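Local coordinates for putative uncharacterized protein TTHA1012 (Thermus thermophilus, PDB 2YZY), which is of unknown function but has a LolA-like fold and so may carry lipoproteins or a similar lipid-bearing ligand, at residues Glu16-Thr21 with Phe178-Leu183; Pro22-Val27 with Arg43-Pro48; Leu52-Phe57 with Phe67-Glu72. All blocks are in the same frame, centred on the assembly; numbering follows the deposited sequence.

Interaction 1: residues Glu16-Thr21 with Phe178-Leu183; sequences EKNLST and FKRTNL
Thr-21 and Arg-180 mark the nearest approach of the two backbones, with CA atoms 7.4 Å apart; this is too wide for strand pairing, so side chains bridge the gap between the end of helix 7-18 and the end of strand 169-180. Arg-180, long enough to span it, runs extended from CG to NE and brings NH2 to the carbonyl O of Asn-18, 3.1 Å away in a nearly straight bond (172°). That oxygen lies in the guanidinium plane, although NH2 itself stands above the carbonyl plane. Leu-19, the first residue to leave helical geometry, brings its CD2 to within 3.7 Å of Phe-178 CZ, an apolar contact beside the arginine head. Farther along, a water joins Thr-21 OG1, 2.9 Å away, to the carbonyl O of Thr-181, to which it donates. A methionine in place of Arg-180 would probably leave the Asn-18 carbonyl without this donor and remove the positive charge that pairs with Asp-154. Asp-154 also accepts from Asn-18 ND2, which donates to the Pro-155 carbonyl as well, while Leu-19 touches Pro-157 and Phe-178 touches Arg-156; the helix end is thus fastened to strand 169-180 and to the start of strand 156-163.

Interaction 2: residues Pro22-Val27 with Arg43-Pro48; sequences PWQATV and RVYALP
Trp-23 pairs with Ala-46 and Ala-25 with Val-44 as hydrogen-bonded antiparallel pairs, the strand axes approaching to 4.6 Å at 160°; the non-hydrogen-bonded pair Gln-24 with Tyr-45 lies between them, and Thr-26 with Arg-43 follows beyond Ala-25. Four backbone bonds hold the ladder, among them Val-44 N to Ala-25 O at 2.8 Å.

On the face carrying Trp-23, Ala-25, Val-44 and Ala-46, the indole dominates. Its CG sits between the backbone N and the carbonyl carbon (chi1 58°), a torsion that folds the ring across toward the neighbouring strand. There the Ala-46 methyl lies over one face in a CH-pi contact, CB being 3.6 Å from the centroid of the five-membered ring. Alanine suits this place because a single methyl lets the indole lie close above the strand. The far end of the six-membered ring reaches Val-44, its CH2 4.0 Å from CG1, the two side chains lying alongside each other and pointing the same way. The other branch of Val-44, CG2, meets Val-27 CG2 at 3.8 Å, so this branched residue serves two neighbours at once.

The other face is more polar. Gln-24 brings OE1 to the edge of the Tyr-45 ring, 3.3 Å from CE1, with amide and ring planes nearly perpendicular (82°); this is a contact with ring carbons, and the tyrosine hydroxyl takes no part. A bound methylpentanediol close to Gln-24 probably came from the crystallisation liquor. Toward the mouth of the ladder, Pro-22 CG presses on Leu-47 CD1 at 3.3 Å, a tight apolar touch.

The arrangement is that of a beta hairpin formed by strands 23-30 and 39-47, two central strands of the curved antiparallel array seen in LolA-like folds.

Interaction 3: residues Leu52-Phe57 with Phe67-Glu72; sequences LFRVEF and FTVITE
Arg-54 crosses from its own strand to lie on Phe-67. Its CB lies 3.8 Å from the carbonyl O of Thr-68, and CG passes 3.6 Å from the same oxygen while also brushing Val-69 CG2. With CG anti to the backbone N (chi1 -176°) and the chain extended to NE, the head reaches the aromatic ring. NE gives a salt-bridged hydrogen bond to Glu-56 OE2 at 2.8 Å, two residues along on the same face. CZ stands 3.8 Å from the Phe-67 centroid in a cation-pi contact, the planes only 19° apart. NH2 sits over the ring centre; NH1 meets Val-69 CG2 at 3.6 Å and donates to the carbonyls of Leu-188 and Arg-190. Arginine suits this buried place because its flat head can stack on a ring while NE and NH1 still reach oxygen acceptors. On the opposite face, Phe-53 CD2 lies 4.0 Å from Ile-70 CD1, the two side chains side by side. Phe-53 with Ile-70 and Val-55 with Thr-68 are the hydrogen-bonded pairs, each joined by two backbone bonds. Strands 52-59 and 67-70 thus make an antiparallel beta hairpin, with a cross-strand cation-pi stack, within the LolA-like fold.

The three contacts lie along one run of neighbouring strands. Interaction 1 is at the surface, where a helix end meets a strand end through a charged side chain and a water; interactions 2 and 3 are partly buried hairpins built on backbone ladders. Strand 169-180 continues interaction 1 into interaction 2 by backbone bonds to strand 23-30, and strands 39-47 and 52-59 likewise join interaction 2 to interaction 3. Packing of Val-44 against the Phe-53 ring adds to that second junction. Interactions 1 and 3 do not touch. Arginine serves both, bridging a gap in one and lying flat on an aromatic ring in the other, whereas interaction 2 sets a tryptophan face against an alanine methyl.

Interaction 1: residues Glu16-Thr21 with Phe178-Leu183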
loop_
_atom_site.group_PDB
_atom_site.type_symbol
_atom_site.label_atom_id
_atom_site.label_comp_id
_atom_site.label_asym_id
_atom_site.label_seq_id
_atom_site.Cartn_x
_atom_site.Cartn_y
_atom_site.Cartn_z
ATOM N N GLU A 16 11.963 -0.179 6.274
ATOM C CA GLU A 16 12.355 -1.227 5.341
ATOM C C GLU A 16 12.957 -2.422 6.067
ATOM O O GLU A 16 12.617 -3.571 5.779
ATOM C CB GLU A 16 13.356 -0.678 4.321
ATOM C CG GLU A 16 13.703 -1.661 3.213
ATOM C CD GLU A 16 14.464 -1.010 2.074
ATOM O OE1 GLU A 16 15.596 -0.534 2.303
ATOM O OE2 GLU A 16 13.925 -0.968 0.947
ATOM N N LYS A 17 13.850 -2.152 7.014
ATOM C CA LYS A 17 14.479 -3.225 7.775
ATOM C C LYS A 17 13.476 -3.909 8.698
ATOM O O LYS A 17 13.505 -5.127 8.867
ATOM C CB LYS A 17 15.642 -2.683 8.615
ATOM C CG LYS A 17 16.987 -2.585 7.900
ATOM C CD LYS A 17 17.074 -1.418 6.926
ATOM C CE LYS A 17 16.432 -1.734 5.588
ATOM N NZ LYS A 17 16.621 -0.612 4.630
ATOM N N ASN A 18 12.584 -3.117 9.285
ATOM C CA ASN A 18 11.585 -3.630 10.212
ATOM C C ASN A 18 10.501 -4.475 9.547
ATOM O O ASN A 18 9.836 -5.267 10.212
ATOM C CB ASN A 18 10.941 -2.464 10.974
ATOM C CG ASN A 18 10.084 -2.927 12.135
ATOM O OD1 ASN A 18 10.523 -3.721 12.967
ATOM N ND2 ASN A 18 8.857 -2.422 12.205
ATOM N N LEU A 19 10.323 -4.304 8.239
ATOM C CA LEU A 19 9.314 -5.064 7.505
ATOM C C LEU A 19 9.951 -6.014 6.497
ATOM O O LEU A 19 9.434 -6.201 5.393
ATOM C CB LEU A 19 8.361 -4.115 6.776
ATOM C CG LEU A 19 7.492 -3.213 7.659
ATOM C CD1 LEU A 19 6.637 -2.311 6.783
ATOM C CD2 LEU A 19 6.619 -4.071 8.562
ATOM N N SER A 20 11.073 -6.615 6.884
ATOM C CA SER A 20 11.787 -7.543 6.013
ATOM C C SER A 20 11.219 -8.961 6.077
ATOM O O SER A 20 11.596 -9.821 5.281
ATOM C CB SER A 20 13.276 -7.559 6.377
ATOM O OG SER A 20 13.471 -7.967 7.719
ATOM N N THR A 21 10.318 -9.204 7.026
ATOM C CA THR A 21 9.684 -10.513 7.172
ATOM C C THR A 21 8.247 -10.391 6.663
ATOM O O THR A 21 7.725 -9.285 6.532
ATOM C CB THR A 21 9.677 -10.982 8.644
ATOM O OG1 THR A 21 9.084 -9.972 9.468
ATOM C CG2 THR A 21 11.101 -11.260 9.121
ATOM N N PHE A 178 -2.912 -4.652 10.942
ATOM C CA PHE A 178 -1.576 -5.099 10.554
ATOM C C PHE A 178 -1.203 -6.332 11.358
ATOM O O PHE A 178 -1.548 -6.442 12.535
ATOM C CB PHE A 178 -0.545 -4.000 10.834
ATOM C CG PHE A 178 0.881 -4.424 10.590
ATOM C CD1 PHE A 178 1.431 -4.366 9.314
ATOM C CD2 PHE A 178 1.671 -4.891 11.640
ATOM C CE1 PHE A 178 2.752 -4.767 9.080
ATOM C CE2 PHE A 178 2.989 -5.295 11.420
ATOM C CZ PHE A 178 3.531 -5.232 10.137
ATOM N N LYS A 179 -0.479 -7.245 10.724
ATOM C CA LYS A 179 -0.062 -8.467 11.391
ATOM C C LYS A 179 1.140 -9.092 10.703
ATOM O O LYS A 179 1.178 -9.192 9.477
ATOM C CB LYS A 179 -1.225 -9.467 11.393
ATOM C CG LYS A 179 -0.847 -10.902 11.718
ATOM C CD LYS A 179 -2.032 -11.834 11.498
ATOM C CE LYS A 179 -1.642 -13.290 11.704
ATOM N NZ LYS A 179 -1.115 -13.536 13.071
ATOM N N ARG A 180 2.137 -9.486 11.489
ATOM C CA ARG A 180 3.290 -10.164 10.925
ATOM C C ARG A 180 2.828 -11.609 10.826
ATOM O O ARG A 180 2.110 -12.098 11.700
ATOM C CB ARG A 180 4.513 -10.048 11.840
ATOM C CG ARG A 180 5.167 -8.673 11.799
ATOM C CD ARG A 180 6.576 -8.709 12.367
ATOM N NE ARG A 180 7.285 -7.453 12.139
ATOM C CZ ARG A 180 6.984 -6.303 12.735
ATOM N NH1 ARG A 180 5.984 -6.244 13.604
ATOM N NH2 ARG A 180 7.681 -5.210 12.457
ATOM N N THR A 181 3.228 -12.300 9.769
ATOM C CA THR A 181 2.777 -13.668 9.594
ATOM C C THR A 181 3.740 -14.443 8.708
ATOM O O THR A 181 4.893 -14.054 8.530
ATOM C CB THR A 181 1.376 -13.653 8.946
ATOM O OG1 THR A 181 0.884 -14.990 8.802
ATOM C CG2 THR A 181 1.438 -12.976 7.579
ATOM N N ASN A 182 3.270 -15.570 8.191
ATOM C CA ASN A 182 4.066 -16.361 7.275
ATOM C C ASN A 182 3.215 -16.519 6.027
ATOM O O ASN A 182 2.012 -16.771 6.114
ATOM C CB ASN A 182 4.409 -17.732 7.858
ATOM C CG ASN A 182 5.322 -18.526 6.946
ATOM O OD1 ASN A 182 6.212 -17.961 6.305
ATOM N ND2 ASN A 182 5.116 -19.837 6.887
ATOM N N LEU A 183 3.835 -16.356 4.868
ATOM C CA LEU A 183 3.121 -16.465 3.604
ATOM C C LEU A 183 3.968 -17.246 2.623
ATOM O O LEU A 183 5.195 -17.312 2.766
ATOM C CB LEU A 183 2.836 -15.069 3.046
ATOM C CG LEU A 183 1.983 -14.156 3.926
ATOM C CD1 LEU A 183 2.116 -12.709 3.456
ATOM C CD2 LEU A 183 0.526 -14.611 3.884
HETATM O O HOH W 1 7.007 -12.013 9.810
#

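Interaction 2: residues Pro22-Val27 with Arg43-Pro48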
loop_
_atom_site.group_PDB
_atom_site.type_symbol
_atom_site.label_atom_id
_atom_site.label_comp_id
_atom_site.label_asym_id
_atom_site.label_seq_id
_atom_site.Cartn_x
_atom_site.Cartn_y
_atom_site.Cartn_z
ATOM N N PRO A 22 7.586 -11.523 6.372
ATOM C CA PRO A 22 6.210 -11.476 5.868
ATOM C C PRO A 22 5.204 -10.759 6.762
ATOM O O PRO A 22 5.245 -10.862 7.990
ATOM C CB PRO A 22 5.853 -12.951 5.682
ATOM C CG PRO A 22 7.178 -13.596 5.437
ATOM C CD PRO A 22 8.075 -12.911 6.429
ATOM N N TRP A 23 4.295 -10.030 6.127
ATOM C CA TRP A 23 3.268 -9.313 6.860
ATOM C C TRP A 23 2.049 -9.082 5.983
ATOM O O TRP A 23 2.105 -9.234 4.763
ATOM C CB TRP A 23 3.804 -7.967 7.381
ATOM C CG TRP A 23 4.329 -7.036 6.317
ATOM C CD1 TRP A 23 5.619 -6.938 5.870
ATOM C CD2 TRP A 23 3.565 -6.101 5.541
ATOM N NE1 TRP A 23 5.704 -6.003 4.864
ATOM C CE2 TRP A 23 4.458 -5.476 4.640
ATOM C CE3 TRP A 23 2.213 -5.734 5.520
ATOM C CZ2 TRP A 23 4.041 -4.505 3.724
ATOM C CZ3 TRP A 23 1.797 -4.768 4.606
ATOM C CH2 TRP A 23 2.712 -4.166 3.720
ATOM N N GLN A 24 0.940 -8.740 6.625
ATOM C CA GLN A 24 -0.292 -8.449 5.916
ATOM C C GLN A 24 -0.984 -7.318 6.648
ATOM O O GLN A 24 -0.695 -7.052 7.823
ATOM C CB GLN A 24 -1.186 -9.697 5.805
ATOM C CG GLN A 24 -1.461 -10.465 7.085
ATOM C CD GLN A 24 -2.084 -11.831 6.801
ATOM O OE1 GLN A 24 -1.554 -12.612 6.016
ATOM N NE2 GLN A 24 -3.207 -12.119 7.440
ATOM N N ALA A 25 -1.875 -6.628 5.946
ATOM C CA ALA A 25 -2.569 -5.500 6.538
ATOM C C ALA A 25 -3.874 -5.201 5.829
ATOM O O ALA A 25 -4.177 -5.766 4.778
ATOM C CB ALA A 25 -1.670 -4.265 6.492
ATOM N N THR A 26 -4.648 -4.310 6.432
ATOM C CA THR A 26 -5.912 -3.878 5.865
ATOM C C THR A 26 -5.777 -2.385 5.630
ATOM O O THR A 26 -5.391 -1.645 6.535
ATOM C CB THR A 26 -7.073 -4.133 6.836
ATOM O OG1 THR A 26 -7.162 -5.536 7.100
ATOM C CG2 THR A 26 -8.399 -3.633 6.240
ATOM N N VAL A 27 -6.075 -1.949 4.411
ATOM C CA VAL A 27 -5.989 -0.536 4.068
ATOM C C VAL A 27 -7.397 -0.026 3.801
ATOM O O VAL A 27 -8.154 -0.636 3.048
ATOM C CB VAL A 27 -5.106 -0.310 2.815
ATOM C CG1 VAL A 27 -5.102 1.170 2.442
ATOM C CG2 VAL A 27 -3.673 -0.775 3.090
ATOM N N ARG A 43 -6.983 -5.657 1.243
ATOM C CA ARG A 43 -6.083 -6.397 2.115
ATOM C C ARG A 43 -4.760 -6.427 1.364
ATOM O O ARG A 43 -4.735 -6.557 0.141
ATOM C CB ARG A 43 -6.578 -7.822 2.364
ATOM C CG ARG A 43 -7.814 -7.920 3.252
ATOM C CD ARG A 43 -8.048 -9.371 3.664
ATOM N NE ARG A 43 -9.192 -9.543 4.557
ATOM C CZ ARG A 43 -10.426 -9.834 4.155
ATOM N NH1 ARG A 43 -10.693 -9.991 2.863
ATOM N NH2 ARG A 43 -11.390 -9.990 5.053
ATOM N N VAL A 44 -3.663 -6.288 2.097
ATOM C CA VAL A 44 -2.334 -6.272 1.495
ATOM C C VAL A 44 -1.470 -7.388 2.081
ATOM O O VAL A 44 -1.532 -7.664 3.274
ATOM C CB VAL A 44 -1.664 -4.905 1.736
ATOM C CG1 VAL A 44 -0.290 -4.880 1.115
ATOM C CG2 VAL A 44 -2.542 -3.791 1.161
ATOM N N TYR A 45 -0.671 -8.023 1.226
ATOM C CA TYR A 45 0.195 -9.129 1.627
ATOM C C TYR A 45 1.598 -8.919 1.098
ATOM O O TYR A 45 1.781 -8.550 -0.061
ATOM C CB TYR A 45 -0.351 -10.444 1.070
ATOM C CG TYR A 45 -1.728 -10.767 1.580
ATOM C CD1 TYR A 45 -1.900 -11.530 2.732
ATOM C CD2 TYR A 45 -2.861 -10.244 0.954
ATOM C CE1 TYR A 45 -3.164 -11.762 3.256
ATOM C CE2 TYR A 45 -4.128 -10.465 1.471
ATOM C CZ TYR A 45 -4.271 -11.223 2.621
ATOM O OH TYR A 45 -5.527 -11.423 3.145
ATOM N N ALA A 46 2.588 -9.182 1.943
ATOM C CA ALA A 46 3.974 -9.004 1.538
ATOM C C ALA A 46 4.867 -10.161 1.956
ATOM O O ALA A 46 4.826 -10.610 3.099
ATOM C CB ALA A 46 4.524 -7.704 2.130
ATOM N N LEU A 47 5.664 -10.640 1.006
ATOM C CA LEU A 47 6.632 -11.704 1.245
ATOM C C LEU A 47 7.920 -11.102 0.677
ATOM O O LEU A 47 8.327 -11.408 -0.444
ATOM C CB LEU A 47 6.233 -12.978 0.490
ATOM C CG LEU A 47 7.070 -14.240 0.738
ATOM C CD1 LEU A 47 7.200 -14.506 2.230
ATOM C CD2 LEU A 47 6.417 -15.421 0.040
ATOM N N PRO A 48 8.565 -10.211 1.453
ATOM C CA PRO A 48 9.804 -9.513 1.088
ATOM C C PRO A 48 10.933 -10.353 0.508
ATOM O O PRO A 48 11.509 -9.993 -0.516
ATOM C CB PRO A 48 10.211 -8.834 2.392
ATOM C CG PRO A 48 8.896 -8.539 3.034
ATOM C CD PRO A 48 8.143 -9.831 2.813
#

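Interaction 3: residues Leu52-Phe57 with Phe67-Glu72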
loop_
_atom_site.group_PDB
_atom_site.type_symbol
_atom_site.label_atom_id
_atom_site.label_comp_id
_atom_site.label_asym_id
_atom_site.label_seq_id
_atom_site.Cartn_x
_atom_site.Cartn_y
_atom_site.Cartn_z
ATOM N N LEU A 52 7.579 -10.585 -3.411
ATOM C CA LEU A 52 6.186 -10.772 -3.802
ATOM C C LEU A 52 5.276 -9.870 -2.980
ATOM O O LEU A 52 5.447 -9.737 -1.772
ATOM C CB LEU A 52 5.759 -12.226 -3.600
ATOM C CG LEU A 52 6.381 -13.319 -4.466
ATOM C CD1 LEU A 52 5.699 -14.645 -4.140
ATOM C CD2 LEU A 52 6.208 -12.988 -5.942
ATOM N N PHE A 53 4.294 -9.274 -3.645
ATOM C CA PHE A 53 3.348 -8.368 -2.998
ATOM C C PHE A 53 1.977 -8.635 -3.623
ATOM O O PHE A 53 1.879 -8.847 -4.829
ATOM C CB PHE A 53 3.779 -6.926 -3.281
ATOM C CG PHE A 53 3.136 -5.896 -2.397
ATOM C CD1 PHE A 53 3.468 -5.810 -1.049
ATOM C CD2 PHE A 53 2.249 -4.965 -2.930
ATOM C CE1 PHE A 53 2.929 -4.810 -0.246
ATOM C CE2 PHE A 53 1.704 -3.960 -2.137
ATOM C CZ PHE A 53 2.046 -3.880 -0.793
ATOM N N ARG A 54 0.923 -8.641 -2.812
ATOM C CA ARG A 54 -0.421 -8.876 -3.335
ATOM C C ARG A 54 -1.409 -7.938 -2.663
ATOM O O ARG A 54 -1.361 -7.746 -1.453
ATOM C CB ARG A 54 -0.856 -10.333 -3.102
ATOM C CG ARG A 54 -2.230 -10.699 -3.698
ATOM C CD ARG A 54 -2.547 -12.177 -3.476
ATOM N NE ARG A 54 -3.884 -12.563 -3.930
ATOM C CZ ARG A 54 -4.128 -13.366 -4.963
ATOM N NH1 ARG A 54 -3.127 -13.875 -5.674
ATOM N NH2 ARG A 54 -5.378 -13.693 -5.264
ATOM N N VAL A 55 -2.285 -7.336 -3.459
ATOM C CA VAL A 55 -3.300 -6.431 -2.935
ATOM C C VAL A 55 -4.650 -6.961 -3.398
ATOM O O VAL A 55 -4.845 -7.233 -4.586
ATOM C CB VAL A 55 -3.101 -4.995 -3.461
ATOM C CG1 VAL A 55 -4.183 -4.079 -2.891
ATOM C CG2 VAL A 55 -1.705 -4.493 -3.081
ATOM N N GLU A 56 -5.573 -7.132 -2.456
ATOM C CA GLU A 56 -6.907 -7.652 -2.758
ATOM C C GLU A 56 -7.938 -6.586 -2.424
ATOM O O GLU A 56 -8.011 -6.113 -1.294
ATOM C CB GLU A 56 -7.159 -8.926 -1.946
ATOM C CG GLU A 56 -6.198 -10.053 -2.328
ATOM C CD GLU A 56 -6.366 -11.310 -1.500
ATOM O OE1 GLU A 56 -7.342 -11.403 -0.725
ATOM O OE2 GLU A 56 -5.514 -12.216 -1.639
ATOM N N PHE A 57 -8.743 -6.218 -3.414
ATOM C CA PHE A 57 -9.737 -5.169 -3.226
ATOM C C PHE A 57 -11.105 -5.638 -2.764
ATOM O O PHE A 57 -11.631 -6.646 -3.245
ATOM C CB PHE A 57 -9.858 -4.372 -4.523
ATOM C CG PHE A 57 -8.575 -3.722 -4.936
ATOM C CD1 PHE A 57 -8.220 -2.476 -4.430
ATOM C CD2 PHE A 57 -7.692 -4.377 -5.788
ATOM C CE1 PHE A 57 -7.000 -1.894 -4.768
ATOM C CE2 PHE A 57 -6.468 -3.803 -6.131
ATOM C CZ PHE A 57 -6.124 -2.559 -5.619
ATOM N N PHE A 67 -7.641 -8.117 -7.724
ATOM C CA PHE A 67 -6.418 -8.244 -6.954
ATOM C C PHE A 67 -5.240 -7.960 -7.862
ATOM O O PHE A 67 -5.341 -8.050 -9.093
ATOM C CB PHE A 67 -6.300 -9.623 -6.263
ATOM C CG PHE A 67 -6.110 -10.787 -7.197
ATOM C CD1 PHE A 67 -4.854 -11.085 -7.727
ATOM C CD2 PHE A 67 -7.181 -11.619 -7.504
ATOM C CE1 PHE A 67 -4.672 -12.199 -8.547
ATOM C CE2 PHE A 67 -7.010 -12.738 -8.326
ATOM C CZ PHE A 67 -5.750 -13.026 -8.847
ATOM N N THR A 68 -4.138 -7.564 -7.245
ATOM C CA THR A 68 -2.920 -7.254 -7.970
ATOM C C THR A 68 -1.779 -8.045 -7.356
ATOM O O THR A 68 -1.635 -8.095 -6.136
ATOM C CB THR A 68 -2.577 -5.759 -7.866
ATOM O OG1 THR A 68 -3.639 -4.985 -8.429
ATOM C CG2 THR A 68 -1.281 -5.456 -8.608
ATOM N N VAL A 69 -0.982 -8.685 -8.202
ATOM C CA VAL A 69 0.166 -9.437 -7.719
ATOM C C VAL A 69 1.391 -8.770 -8.326
ATOM O O VAL A 69 1.462 -8.571 -9.539
ATOM C CB VAL A 69 0.124 -10.913 -8.155
ATOM C CG1 VAL A 69 1.386 -11.632 -7.669
ATOM C CG2 VAL A 69 -1.104 -11.588 -7.575
ATOM N N ILE A 70 2.343 -8.399 -7.479
ATOM C CA ILE A 70 3.548 -7.749 -7.969
ATOM C C ILE A 70 4.772 -8.601 -7.678
ATOM O O ILE A 70 4.939 -9.120 -6.574
ATOM C CB ILE A 70 3.739 -6.357 -7.326
ATOM C CG1 ILE A 70 2.516 -5.482 -7.611
ATOM C CG2 ILE A 70 4.993 -5.689 -7.889
ATOM C CD1 ILE A 70 2.522 -4.162 -6.879
ATOM N N THR A 71 5.613 -8.759 -8.691
ATOM C CA THR A 71 6.846 -9.520 -8.558
ATOM C C THR A 71 7.948 -8.616 -9.088
ATOM O O THR A 71 7.672 -7.522 -9.580
ATOM C CB THR A 71 6.815 -10.815 -9.392
ATOM O OG1 THR A 71 6.741 -10.487 -10.786
ATOM C CG2 THR A 71 5.611 -11.663 -9.013
ATOM N N GLU A 72 9.196 -9.057 -8.981
ATOM C CA GLU A 72 10.298 -8.247 -9.475
ATOM C C GLU A 72 10.222 -8.173 -10.995
ATOM O O GLU A 72 10.600 -7.169 -11.599
ATOM C CB GLU A 72 11.643 -8.853 -9.066
ATOM C CG GLU A 72 11.950 -10.190 -9.726
ATOM C CD GLU A 72 13.401 -10.601 -9.563
ATOM O OE1 GLU A 72 13.773 -11.687 -10.057
ATOM O OE2 GLU A 72 14.173 -9.836 -8.944
#